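Local coordinates for protein acetyl-CoA acetyltransferase (Bacillus anthracis, PDB 3SS6) that probably catalyses the reversible condensation of two acetyl-CoA molecules into acetoacetyl-CoA and free coenzyme A, at residues E53-H58 / E111-G116; E179-S184 / S344-G349; A12-I17 / I359-I364. All blocks are in the same frame, centred on the assembly; numbering follows the deposited sequence.

Interaction 1: residues E53-H58 / E111-G116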
ATOM      1  N   GLU A  53      36.211   5.622 -11.905  1.00 15.47           N
ATOM      2  CA  GLU A  53      34.889   6.016 -11.438  1.00 14.32           C
ATOM      3  C   GLU A  53      33.850   5.564 -12.456  1.00 13.08           C
ATOM      4  O   GLU A  53      34.121   5.559 -13.654  1.00 13.90           O
ATOM      5  CB  GLU A  53      34.828   7.542 -11.344  1.00 15.48           C
ATOM      6  CG  GLU A  53      33.609   8.115 -10.651  1.00 18.98           C
ATOM      7  CD  GLU A  53      33.868   8.366  -9.183  1.00 19.15           C
ATOM      8  OE1 GLU A  53      34.392   9.447  -8.835  1.00 17.09           O
ATOM      9  OE2 GLU A  53      33.546   7.472  -8.382  1.00 17.61           O
ATOM     10  N   VAL A  54      32.675   5.182 -11.968  1.00 12.63           N
ATOM     11  CA  VAL A  54      31.496   4.977 -12.813  1.00 12.11           C
ATOM     12  C   VAL A  54      30.510   6.070 -12.432  1.00 13.37           C
ATOM     13  O   VAL A  54      30.211   6.241 -11.259  1.00 13.85           O
ATOM     14  CB  VAL A  54      30.844   3.606 -12.556  1.00 13.34           C
ATOM     15  CG1 VAL A  54      29.504   3.488 -13.285  1.00 13.60           C
ATOM     16  CG2 VAL A  54      31.811   2.479 -12.987  1.00 16.13           C
ATOM     17  N   ILE A  55      30.029   6.833 -13.409  1.00 10.84           N
ATOM     18  CA  ILE A  55      29.058   7.891 -13.119  1.00 10.11           C
ATOM     19  C   ILE A  55      27.822   7.654 -13.965  1.00 11.05           C
ATOM     20  O   ILE A  55      27.916   7.582 -15.191  1.00 12.46           O
ATOM     21  CB  ILE A  55      29.631   9.285 -13.454  1.00 12.62           C
ATOM     22  CG1 ILE A  55      31.004   9.450 -12.813  1.00 13.70           C
ATOM     23  CG2 ILE A  55      28.667  10.393 -12.967  1.00 12.40           C
ATOM     24  CD1 ILE A  55      31.637  10.813 -13.096  1.00 13.23           C
ATOM     25  N   LEU A  56      26.668   7.488 -13.322  1.00 11.23           N
ATOM     26  CA  LEU A  56      25.427   7.231 -14.053  1.00 12.20           C
ATOM     27  C   LEU A  56      24.363   8.281 -13.783  1.00 10.76           C
ATOM     28  O   LEU A  56      24.120   8.656 -12.623  1.00 11.47           O
ATOM     29  CB  LEU A  56      24.836   5.864 -13.674  1.00 12.29           C
ATOM     30  CG  LEU A  56      25.623   4.615 -14.075  1.00 11.70           C
ATOM     31  CD1 LEU A  56      24.833   3.380 -13.668  1.00 12.97           C
ATOM     32  CD2 LEU A  56      25.860   4.633 -15.577  1.00 12.17           C
ATOM     33  N   GLY A  57      23.647   8.665 -14.831  1.00 10.58           N
ATOM     34  CA  GLY A  57      22.518   9.563 -14.698  1.00 10.20           C
ATOM     35  C   GLY A  57      21.325   8.639 -14.474  1.00 12.26           C
ATOM     36  O   GLY A  57      21.193   7.632 -15.160  1.00 14.36           O
ATOM     37  N   HIS A  58      20.489   8.941 -13.487  1.00 11.12           N
ATOM     38  CA  HIS A  58      19.328   8.104 -13.190  1.00 10.73           C
ATOM     39  C   HIS A  58      18.186   8.933 -12.593  1.00 12.54           C
ATOM     40  O   HIS A  58      18.338   9.484 -11.514  1.00 14.61           O
ATOM     41  CB  HIS A  58      19.772   7.003 -12.229  1.00 10.29           C
ATOM     42  CG  HIS A  58      18.769   5.912 -12.035  1.00 11.09           C
ATOM     43  ND1 HIS A  58      18.860   4.999 -11.008  1.00 11.72           N
ATOM     44  CD2 HIS A  58      17.658   5.583 -12.734  1.00  9.08           C
ATOM     45  CE1 HIS A  58      17.848   4.155 -11.082  1.00 11.90           C
ATOM     46  NE2 HIS A  58      17.102   4.488 -12.120  1.00 10.59           N
ATOM     47  N   GLU A 111      41.647   9.247 -14.491  1.00 15.48           N
ATOM     48  CA  GLU A 111      42.257   9.028 -15.797  1.00 17.97           C
ATOM     49  C   GLU A 111      41.302   8.320 -16.745  1.00 15.82           C
ATOM     50  O   GLU A 111      41.320   8.571 -17.944  1.00 17.38           O
ATOM     51  CB  GLU A 111      43.559   8.232 -15.670  1.00 24.52           C
ATOM     52  CG  GLU A 111      44.676   9.023 -15.009  1.00 32.44           C
ATOM     53  CD  GLU A 111      46.014   8.315 -15.078  1.00 40.54           C
ATOM     54  OE1 GLU A 111      46.040   7.067 -15.023  1.00 42.61           O
ATOM     55  OE2 GLU A 111      47.041   9.014 -15.196  1.00 47.42           O
ATOM     56  N   VAL A 112      40.479   7.435 -16.188  1.00 15.88           N
ATOM     57  CA  VAL A 112      39.497   6.660 -16.949  1.00 13.67           C
ATOM     58  C   VAL A 112      38.160   6.705 -16.206  1.00 14.97           C
ATOM     59  O   VAL A 112      38.097   6.388 -15.021  1.00 15.37           O
ATOM     60  CB  VAL A 112      39.934   5.175 -17.073  1.00 16.15           C
ATOM     61  CG1 VAL A 112      38.878   4.354 -17.809  1.00 15.85           C
ATOM     62  CG2 VAL A 112      41.263   5.066 -17.809  1.00 16.02           C
ATOM     63  N   VAL A 113      37.093   7.110 -16.889  1.00 13.10           N
ATOM     64  CA  VAL A 113      35.764   7.105 -16.276  1.00 12.03           C
ATOM     65  C   VAL A 113      34.768   6.423 -17.204  1.00 14.90           C
ATOM     66  O   VAL A 113      34.803   6.638 -18.419  1.00 14.33           O
ATOM     67  CB  VAL A 113      35.267   8.535 -16.003  1.00 12.86           C
ATOM     68  CG1 VAL A 113      33.874   8.508 -15.328  1.00 13.16           C
ATOM     69  CG2 VAL A 113      36.265   9.287 -15.146  1.00 15.52           C
ATOM     70  N   VAL A 114      33.897   5.594 -16.634  1.00 12.49           N
ATOM     71  CA  VAL A 114      32.807   4.979 -17.384  1.00 10.97           C
ATOM     72  C   VAL A 114      31.546   5.757 -17.006  1.00 15.28           C
ATOM     73  O   VAL A 114      31.214   5.880 -15.830  1.00 15.16           O
ATOM     74  CB  VAL A 114      32.653   3.499 -17.027  1.00 15.08           C
ATOM     75  CG1 VAL A 114      31.455   2.903 -17.747  1.00 16.77           C
ATOM     76  CG2 VAL A 114      33.928   2.734 -17.407  1.00 16.02           C
ATOM     77  N   ALA A 115      30.859   6.315 -17.995  1.00 12.03           N
ATOM     78  CA  ALA A 115      29.769   7.231 -17.675  1.00 10.73           C
ATOM     79  C   ALA A 115      28.634   7.084 -18.651  1.00 12.79           C
ATOM     80  O   ALA A 115      28.840   6.792 -19.826  1.00 16.92           O
ATOM     81  CB  ALA A 115      30.263   8.675 -17.677  1.00 12.89           C
ATOM     82  N   GLY A 116      27.421   7.289 -18.160  1.00 10.27           N
ATOM     83  CA  GLY A 116      26.260   7.227 -19.024  1.00 10.41           C
ATOM     84  C   GLY A 116      25.013   7.337 -18.177  1.00 11.69           C
ATOM     85  O   GLY A 116      24.971   8.099 -17.206  1.00 11.90           O
TER
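Parallel strand pairing in the N-terminal half of the thiolase fold joins V54, I55 and L56 of strand 53-57 to V114, A115 and G116 of strand 112-120. The two short strand segments run 16° from parallel. V114 N donates to E53 O (3.0 Å) and I55 N to V114 O (2.9 Å); then G116 N reaches I55 O, and G57 N closes on G116 O at 2.8 Å. On the face turned to helix 93-107, I55 CD1 slants across V113 CG1 at 3.9 Å. That methyl of V113, anti to its own nitrogen (chi1 -179°), also lies 3.4 Å from E53 O. The other face carries V54, V114 and L56; V54 and V114 meet helix 29-43, and L56 CD2 rests 3.8 Å from G116 C, where glycine adds no side chain. The E53 carboxylate leaves the strand pair: it bonds T83 and Q104 and forms a salt bridge with R89 of the second subunit. Across the sheet the grip is thus backbone bonding sealed by aliphatic packing, with E53 N buried and unpartnered, while the buried E53 carboxylate is held by T83 and Q104 and its charge is probably balanced by R89 of the second subunit.

Interaction 2: residues E179-S184 / S344-G349. With SO4 (sulfate ion), chain D.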
ATOM      1  N   GLU A 179       3.992  14.846 -38.718  1.00 17.54           N
ATOM      2  CA  GLU A 179       5.009  14.606 -39.743  0.50 18.65           C
ATOM      3  C   GLU A 179       6.331  14.222 -39.090  1.00 18.32           C
ATOM      4  O   GLU A 179       7.027  13.310 -39.544  1.00 18.40           O
ATOM      5  CB  GLU A 179       5.214  15.838 -40.628  0.50 19.22           C
ATOM      6  CG  GLU A 179       6.299  15.642 -41.677  0.50 21.75           C
ATOM      7  CD  GLU A 179       6.510  16.863 -42.554  0.50 26.53           C
ATOM      8  OE1 GLU A 179       5.579  17.235 -43.298  0.50 27.03           O
ATOM      9  OE2 GLU A 179       7.612  17.450 -42.504  0.50 29.71           O
ATOM     10  N   VAL A 180       6.671  14.933 -38.019  1.00 17.48           N
ATOM     11  CA  VAL A 180       7.878  14.629 -37.260  1.00 15.23           C
ATOM     12  C   VAL A 180       7.762  13.250 -36.619  1.00 17.83           C
ATOM     13  O   VAL A 180       8.727  12.479 -36.607  1.00 16.00           O
ATOM     14  CB  VAL A 180       8.155  15.700 -36.189  1.00 19.00           C
ATOM     15  CG1 VAL A 180       9.147  15.184 -35.143  1.00 18.13           C
ATOM     16  CG2 VAL A 180       8.685  16.960 -36.858  1.00 18.73           C
ATOM     17  N   ALA A 181       6.578  12.931 -36.101  1.00 15.88           N
ATOM     18  CA  ALA A 181       6.363  11.628 -35.461  1.00 16.35           C
ATOM     19  C   ALA A 181       6.533  10.486 -36.463  1.00 17.40           C
ATOM     20  O   ALA A 181       7.196   9.482 -36.169  1.00 17.10           O
ATOM     21  CB  ALA A 181       4.987  11.564 -34.813  1.00 16.33           C
ATOM     22  N   LEU A 182       5.934  10.637 -37.642  1.00 16.84           N
ATOM     23  CA  LEU A 182       6.035   9.605 -38.665  1.00 16.19           C
ATOM     24  C   LEU A 182       7.484   9.449 -39.109  1.00 18.54           C
ATOM     25  O   LEU A 182       7.967   8.332 -39.318  1.00 20.69           O
ATOM     26  CB  LEU A 182       5.133   9.925 -39.860  1.00 15.93           C
ATOM     27  CG  LEU A 182       5.209   8.940 -41.025  1.00 20.05           C
ATOM     28  CD1 LEU A 182       4.820   7.521 -40.585  1.00 20.12           C
ATOM     29  CD2 LEU A 182       4.317   9.433 -42.159  1.00 23.00           C
ATOM     30  N   ARG A 183       8.169  10.577 -39.251  1.00 16.33           N
ATOM     31  CA  ARG A 183       9.573  10.581 -39.628  1.00 17.93           C
ATOM     32  C   ARG A 183      10.403   9.816 -38.607  1.00 17.01           C
ATOM     33  O   ARG A 183      11.291   9.036 -38.969  1.00 16.15           O
ATOM     34  CB  ARG A 183      10.075  12.021 -39.713  1.00 17.31           C
ATOM     35  CG  ARG A 183      11.550  12.166 -40.011  1.00 17.73           C
ATOM     36  CD  ARG A 183      11.938  13.634 -40.011  1.00 18.09           C
ATOM     37  NE  ARG A 183      13.329  13.846 -40.416  1.00 20.76           N
ATOM     38  CZ  ARG A 183      14.367  13.827 -39.589  1.00 22.90           C
ATOM     39  NH1 ARG A 183      14.192  13.591 -38.292  1.00 23.12           N
ATOM     40  NH2 ARG A 183      15.592  14.037 -40.067  1.00 21.74           N
ATOM     41  N   SER A 184      10.100  10.033 -37.330  1.00 13.82           N
ATOM     42  CA  SER A 184      10.866   9.421 -36.251  1.00 13.98           C
ATOM     43  C   SER A 184      10.793   7.898 -36.328  1.00 16.17           C
ATOM     44  O   SER A 184      11.815   7.211 -36.250  1.00 16.98           O
ATOM     45  CB  SER A 184      10.372   9.936 -34.888  1.00 15.29           C
ATOM     46  OG  SER A 184      11.345   9.721 -33.876  1.00 17.15           O
ATOM     47  N   SER A 344      14.318   9.643 -33.408  1.00 14.68           N
ATOM     48  CA  SER A 344      14.598  10.090 -32.050  1.00 14.87           C
ATOM     49  C   SER A 344      13.527   9.594 -31.096  1.00 15.51           C
ATOM     50  O   SER A 344      12.921   8.550 -31.336  1.00 18.03           O
ATOM     51  CB  SER A 344      14.768  11.616 -32.002  1.00 18.34           C
ATOM     52  OG  SER A 344      15.154  12.057 -30.698  1.00 20.53           O
ATOM     53  N   GLY A 345      13.292  10.339 -30.017  1.00 14.43           N
ATOM     54  CA  GLY A 345      12.445   9.862 -28.934  1.00 16.08           C
ATOM     55  C   GLY A 345      11.054   9.384 -29.296  1.00 15.31           C
ATOM     56  O   GLY A 345      10.522   8.482 -28.647  1.00 16.24           O
ATOM     57  N   VAL A 346      10.433   9.982 -30.308  1.00 14.71           N
ATOM     58  CA  VAL A 346       9.083   9.557 -30.644  1.00 13.22           C
ATOM     59  C   VAL A 346       9.090   8.134 -31.200  1.00 15.55           C
ATOM     60  O   VAL A 346       8.281   7.288 -30.796  1.00 17.21           O
ATOM     61  CB  VAL A 346       8.380  10.526 -31.601  1.00 16.32           C
ATOM     62  CG1 VAL A 346       7.059   9.919 -32.078  1.00 16.84           C
ATOM     63  CG2 VAL A 346       8.143  11.863 -30.894  1.00 16.38           C
ATOM     64  N   GLY A 347      10.013   7.858 -32.111  1.00 15.01           N
ATOM     65  CA  GLY A 347      10.103   6.514 -32.664  1.00 16.31           C
ATOM     66  C   GLY A 347      10.855   5.494 -31.816  1.00 14.73           C
ATOM     67  O   GLY A 347      10.461   4.319 -31.740  1.00 16.45           O
ATOM     68  N   LEU A 348      11.927   5.935 -31.176  1.00 13.87           N
ATOM     69  CA  LEU A 348      12.825   5.020 -30.465  1.00 13.66           C
ATOM     70  C   LEU A 348      12.524   4.881 -28.983  1.00 15.16           C
ATOM     71  O   LEU A 348      12.937   3.901 -28.367  1.00 16.59           O
ATOM     72  CB  LEU A 348      14.277   5.469 -30.623  1.00 14.93           C
ATOM     73  CG  LEU A 348      14.880   5.232 -32.003  1.00 15.89           C
ATOM     74  CD1 LEU A 348      16.095   6.130 -32.177  1.00 18.19           C
ATOM     75  CD2 LEU A 348      15.243   3.742 -32.158  1.00 15.79           C
ATOM     76  N   GLY A 349      11.821   5.843 -28.404  1.00 14.41           N
ATOM     77  CA  GLY A 349      11.535   5.797 -26.983  1.00 14.43           C
ATOM     78  C   GLY A 349      12.398   6.745 -26.171  1.00 14.56           C
ATOM     79  O   GLY A 349      13.388   7.266 -26.660  1.00 16.04           O
TER
HETATM   80  S   SO4 D 393      14.300  15.226 -43.561  1.00 96.51           S
HETATM   81  O1  SO4 D 393      14.589  15.594 -44.944  1.00 97.89           O
HETATM   82  O2  SO4 D 393      12.924  14.744 -43.461  1.00 95.96           O
HETATM   83  O3  SO4 D 393      15.223  14.177 -43.137  1.00 96.04           O
HETATM   84  O4  SO4 D 393      14.464  16.396 -42.705  1.00 97.06           O
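With its first torsion at -161°, S184 swings OG anti to its own nitrogen and into the opening turn of helix 345-348; V346, at 171°, turns CG1 toward A181, one turn before S184 on helix 174-194. S184 OG there accepts two N-H groups, from G347 N at 2.9 Å and from S344 N at 3.0 Å (158° at the hydrogen). The same hydroxyl is hydrogen-bonded to E319 OE1, which also takes V346 N, while S344 OG pairs with E319 N; serine and glutamate together thus satisfy much of this buried turn. V346 CG1 packs on A181 CB at 3.8 Å. G347 has no side chain, and its CA comes within 4.7 Å of S184 CA. On another side of helix 174-194, R183 extends from CG to NE and its guanidinium meets a sulfate, probably from the crystallisation liquor, at its edge: NH2 bonds O3 at 3.1 Å, and NE adds two weak bonds. NH2 also holds V339 O. Helix 174-194 belongs to the long insertion between strands 112-120 and 252-262, the loop domain of thiolases, which here meets E319 of the Asn-Glu-Ala-Phe motif and the short helix that leads into the Gly-His-Pro motif beginning at G349.

Interaction 3: residues A12-I17 / I359-I364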
ATOM      1  N   ALA A  12      31.376   3.363 -26.925  1.00 13.97           N
ATOM      2  CA  ALA A  12      30.062   3.967 -26.762  1.00 14.74           C
ATOM      3  C   ALA A  12      29.027   2.921 -27.132  1.00 14.86           C
ATOM      4  O   ALA A  12      28.888   2.567 -28.305  1.00 14.63           O
ATOM      5  CB  ALA A  12      29.933   5.191 -27.658  1.00 13.98           C
ATOM      6  N   VAL A  13      28.323   2.405 -26.132  1.00 13.98           N
ATOM      7  CA  VAL A  13      27.392   1.302 -26.353  1.00 10.93           C
ATOM      8  C   VAL A  13      26.091   1.520 -25.593  1.00 12.45           C
ATOM      9  O   VAL A  13      26.031   2.338 -24.679  1.00 13.37           O
ATOM     10  CB  VAL A  13      27.998  -0.051 -25.942  1.00 11.24           C
ATOM     11  CG1 VAL A  13      29.116  -0.445 -26.906  1.00 14.32           C
ATOM     12  CG2 VAL A  13      28.496  -0.011 -24.497  1.00 14.25           C
ATOM     13  N   ARG A  14      25.048   0.782 -25.968  1.00 13.09           N
ATOM     14  CA  ARG A  14      23.765   0.934 -25.286  1.00 10.90           C
ATOM     15  C   ARG A  14      22.977  -0.354 -25.342  1.00 13.01           C
ATOM     16  O   ARG A  14      23.215  -1.188 -26.195  1.00 13.78           O
ATOM     17  CB  ARG A  14      22.947   2.040 -25.955  1.00 11.10           C
ATOM     18  CG  ARG A  14      22.578   1.738 -27.432  1.00 12.03           C
ATOM     19  CD  ARG A  14      21.660   2.847 -27.969  1.00 13.37           C
ATOM     20  NE  ARG A  14      21.151   2.678 -29.340  1.00 14.22           N
ATOM     21  CZ  ARG A  14      20.032   2.021 -29.658  1.00 12.87           C
ATOM     22  NH1 ARG A  14      19.314   1.391 -28.721  1.00 12.86           N
ATOM     23  NH2 ARG A  14      19.626   1.986 -30.925  1.00 15.17           N
ATOM     24  N   SER A  15      22.032  -0.522 -24.424  1.00 12.23           N
ATOM     25  CA  SER A  15      21.068  -1.609 -24.578  1.00 11.31           C
ATOM     26  C   SER A  15      20.134  -1.226 -25.719  1.00 11.30           C
ATOM     27  O   SER A  15      20.075  -0.053 -26.109  1.00 12.07           O
ATOM     28  CB  SER A  15      20.254  -1.774 -23.287  1.00 12.61           C
ATOM     29  OG  SER A  15      19.374  -0.669 -23.094  1.00 13.50           O
ATOM     30  N   PRO A  16      19.377  -2.199 -26.251  1.00 12.67           N
ATOM     31  CA  PRO A  16      18.234  -1.763 -27.054  1.00 13.04           C
ATOM     32  C   PRO A  16      17.256  -1.073 -26.103  1.00 12.50           C
ATOM     33  O   PRO A  16      17.342  -1.263 -24.881  1.00 12.16           O
ATOM     34  CB  PRO A  16      17.622  -3.086 -27.576  1.00 13.61           C
ATOM     35  CG  PRO A  16      18.570  -4.189 -27.148  1.00 12.57           C
ATOM     36  CD  PRO A  16      19.328  -3.638 -25.955  1.00 13.04           C
ATOM     37  N   ILE A  17      16.339  -0.287 -26.656  1.00 12.76           N
ATOM     38  CA  ILE A  17      15.370   0.433 -25.824  1.00 11.45           C
ATOM     39  C   ILE A  17      14.063  -0.351 -25.778  1.00 13.17           C
ATOM     40  O   ILE A  17      13.445  -0.611 -26.817  1.00 14.47           O
ATOM     41  CB  ILE A  17      15.141   1.863 -26.344  1.00 12.89           C
ATOM     42  CG1 ILE A  17      16.458   2.653 -26.299  1.00 12.14           C
ATOM     43  CG2 ILE A  17      14.062   2.565 -25.514  1.00 12.58           C
ATOM     44  CD1 ILE A  17      16.433   3.949 -27.092  1.00 15.03           C
ATOM     45  N   ILE A 359      21.605   9.322 -26.845  1.00 11.70           N
ATOM     46  CA  ILE A 359      21.715  10.112 -28.069  1.00 12.55           C
ATOM     47  C   ILE A 359      23.170  10.419 -28.388  1.00 13.37           C
ATOM     48  O   ILE A 359      23.523  10.599 -29.556  1.00 14.65           O
ATOM     49  CB  ILE A 359      20.844  11.402 -28.057  1.00 13.03           C
ATOM     50  CG1 ILE A 359      21.329  12.413 -27.007  1.00 14.17           C
ATOM     51  CG2 ILE A 359      19.369  11.037 -27.861  1.00 13.76           C
ATOM     52  CD1 ILE A 359      20.557  13.752 -27.039  1.00 14.14           C
ATOM     53  N   THR A 360      24.019  10.452 -27.360  1.00 12.91           N
ATOM     54  CA  THR A 360      25.450  10.688 -27.583  1.00 11.57           C
ATOM     55  C   THR A 360      26.088   9.447 -28.220  1.00 13.57           C
ATOM     56  O   THR A 360      26.859   9.550 -29.177  1.00 13.92           O
ATOM     57  CB  THR A 360      26.170  11.090 -26.279  1.00 12.82           C
ATOM     58  OG1 THR A 360      25.534  12.262 -25.732  1.00 13.15           O
ATOM     59  CG2 THR A 360      27.647  11.398 -26.543  1.00 13.67           C
ATOM     60  N   VAL A 361      25.758   8.276 -27.691  1.00 12.39           N
ATOM     61  CA  VAL A 361      26.184   7.014 -28.311  1.00 13.23           C
ATOM     62  C   VAL A 361      25.789   6.981 -29.786  1.00 13.99           C
ATOM     63  O   VAL A 361      26.611   6.694 -30.666  1.00 14.47           O
ATOM     64  CB  VAL A 361      25.564   5.797 -27.588  1.00 13.18           C
ATOM     65  CG1 VAL A 361      25.753   4.506 -28.403  1.00 13.88           C
ATOM     66  CG2 VAL A 361      26.147   5.634 -26.204  1.00 14.05           C
ATOM     67  N   SER A 362      24.521   7.262 -30.063  1.00 12.68           N
ATOM     68  CA  SER A 362      24.022   7.207 -31.436  1.00 13.11           C
ATOM     69  C   SER A 362      24.705   8.218 -32.363  1.00 14.12           C
ATOM     70  O   SER A 362      25.060   7.904 -33.515  1.00 15.33           O
ATOM     71  CB  SER A 362      22.508   7.397 -31.436  1.00 17.30           C
ATOM     72  OG  SER A 362      21.898   6.357 -30.672  1.00 17.80           O
ATOM     73  N   LEU A 363      24.890   9.431 -31.861  1.00 12.58           N
ATOM     74  CA  LEU A 363      25.573  10.464 -32.623  1.00 12.87           C
ATOM     75  C   LEU A 363      26.986  10.043 -33.003  1.00 15.52           C
ATOM     76  O   LEU A 363      27.406  10.202 -34.148  1.00 15.06           O
ATOM     77  CB  LEU A 363      25.623  11.760 -31.815  1.00 12.44           C
ATOM     78  CG  LEU A 363      26.314  12.957 -32.463  1.00 14.06           C
ATOM     79  CD1 LEU A 363      25.641  13.365 -33.774  1.00 16.64           C
ATOM     80  CD2 LEU A 363      26.266  14.110 -31.453  1.00 14.08           C
ATOM     81  N   ILE A 364      27.728   9.514 -32.036  1.00 14.10           N
ATOM     82  CA  ILE A 364      29.113   9.129 -32.293  1.00 14.66           C
ATOM     83  C   ILE A 364      29.205   8.119 -33.426  1.00 16.83           C
ATOM     84  O   ILE A 364      30.010   8.269 -34.349  1.00 15.13           O
ATOM     85  CB  ILE A 364      29.773   8.550 -31.035  1.00 13.34           C
ATOM     86  CG1 ILE A 364      30.009   9.659 -30.008  1.00 14.15           C
ATOM     87  CG2 ILE A 364      31.084   7.870 -31.397  1.00 16.66           C
ATOM     88  CD1 ILE A 364      30.294   9.150 -28.601  1.00 17.12           C
TER
HETATM   89  O   HOH W   1      20.723   4.691 -31.965  1.00 26.14           O
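The guanidinium of R14, reaching past V361 toward S362, is the flat group of this contact: I17 N sits in its plane at the edge, S362 OG approaches obliquely, 4.0 Å from NE, and the ring of F197 makes a cation-pi contact with it. Beside this group strand 7-19 of the N-terminal half meets helix 352-370 of the C-terminal half, a strand-on-helix packing inside the layered alpha-beta-alpha-beta-alpha thiolase fold. Strand 12-14 and helix 359-364 run at 125° to each other, with their axes 7.7 Å apart at the closest point. Although CG of R14 is wedged between its backbone nitrogen and carbonyl carbon (chi1 63°), the chain beyond it is extended, which lifts the charge off the strand and past V361, whose CG1 is 4.3 Å from R14 CG. NH1 donates to S15 O at 3.1 Å, with that oxygen tilted 23° out of the guanidinium plane, and forms a salt bridge with D218, which also receives I17 N. NE goes to Q200 OE1, an oxygen shared with S362 OG; the serine is tied in addition to R358. A water accepts a weak bond from R14 NH2, but its spacing to S362 OG is too short to be trusted. The buried arginine is therefore held from several directions, and its charge is probably balanced mainly by D218. Toward A12 the contact becomes aliphatic. V361 sits on one face of the strand, its CG1 3.7 Å from A12 O and its CG2 3.6 Å from V13 O. A12 O is also hydrogen-bonded to H365, whereas V13 faces helix 29-43 and a bound potassium ion on the other side. Finally, A12 CB touches I364 CD1 at 4.1 Å.

Overall arrangement
Interactions 1 and 3 reach the same mixed sheet, their centres 15 Å apart and their nearest atoms about 7 Å apart; strand 252-262 lies between strands 112-120 and 7-19. Interaction 2 sits on the opposite side of the chain's centre from interaction 1, 28 Å away between centres, but touches interaction 3 where L348 O packs on I17 CG2. Segments 12-17 and 359-364 bracket the other two contacts along the chain: interaction 1 closes first, then interaction 2 opens. Interaction 1 thus stays within the N-terminal half, whereas interactions 2 and 3 each join the N- and C-terminal halves, through the successive helices 345-348 and 352-370, tying them into one body.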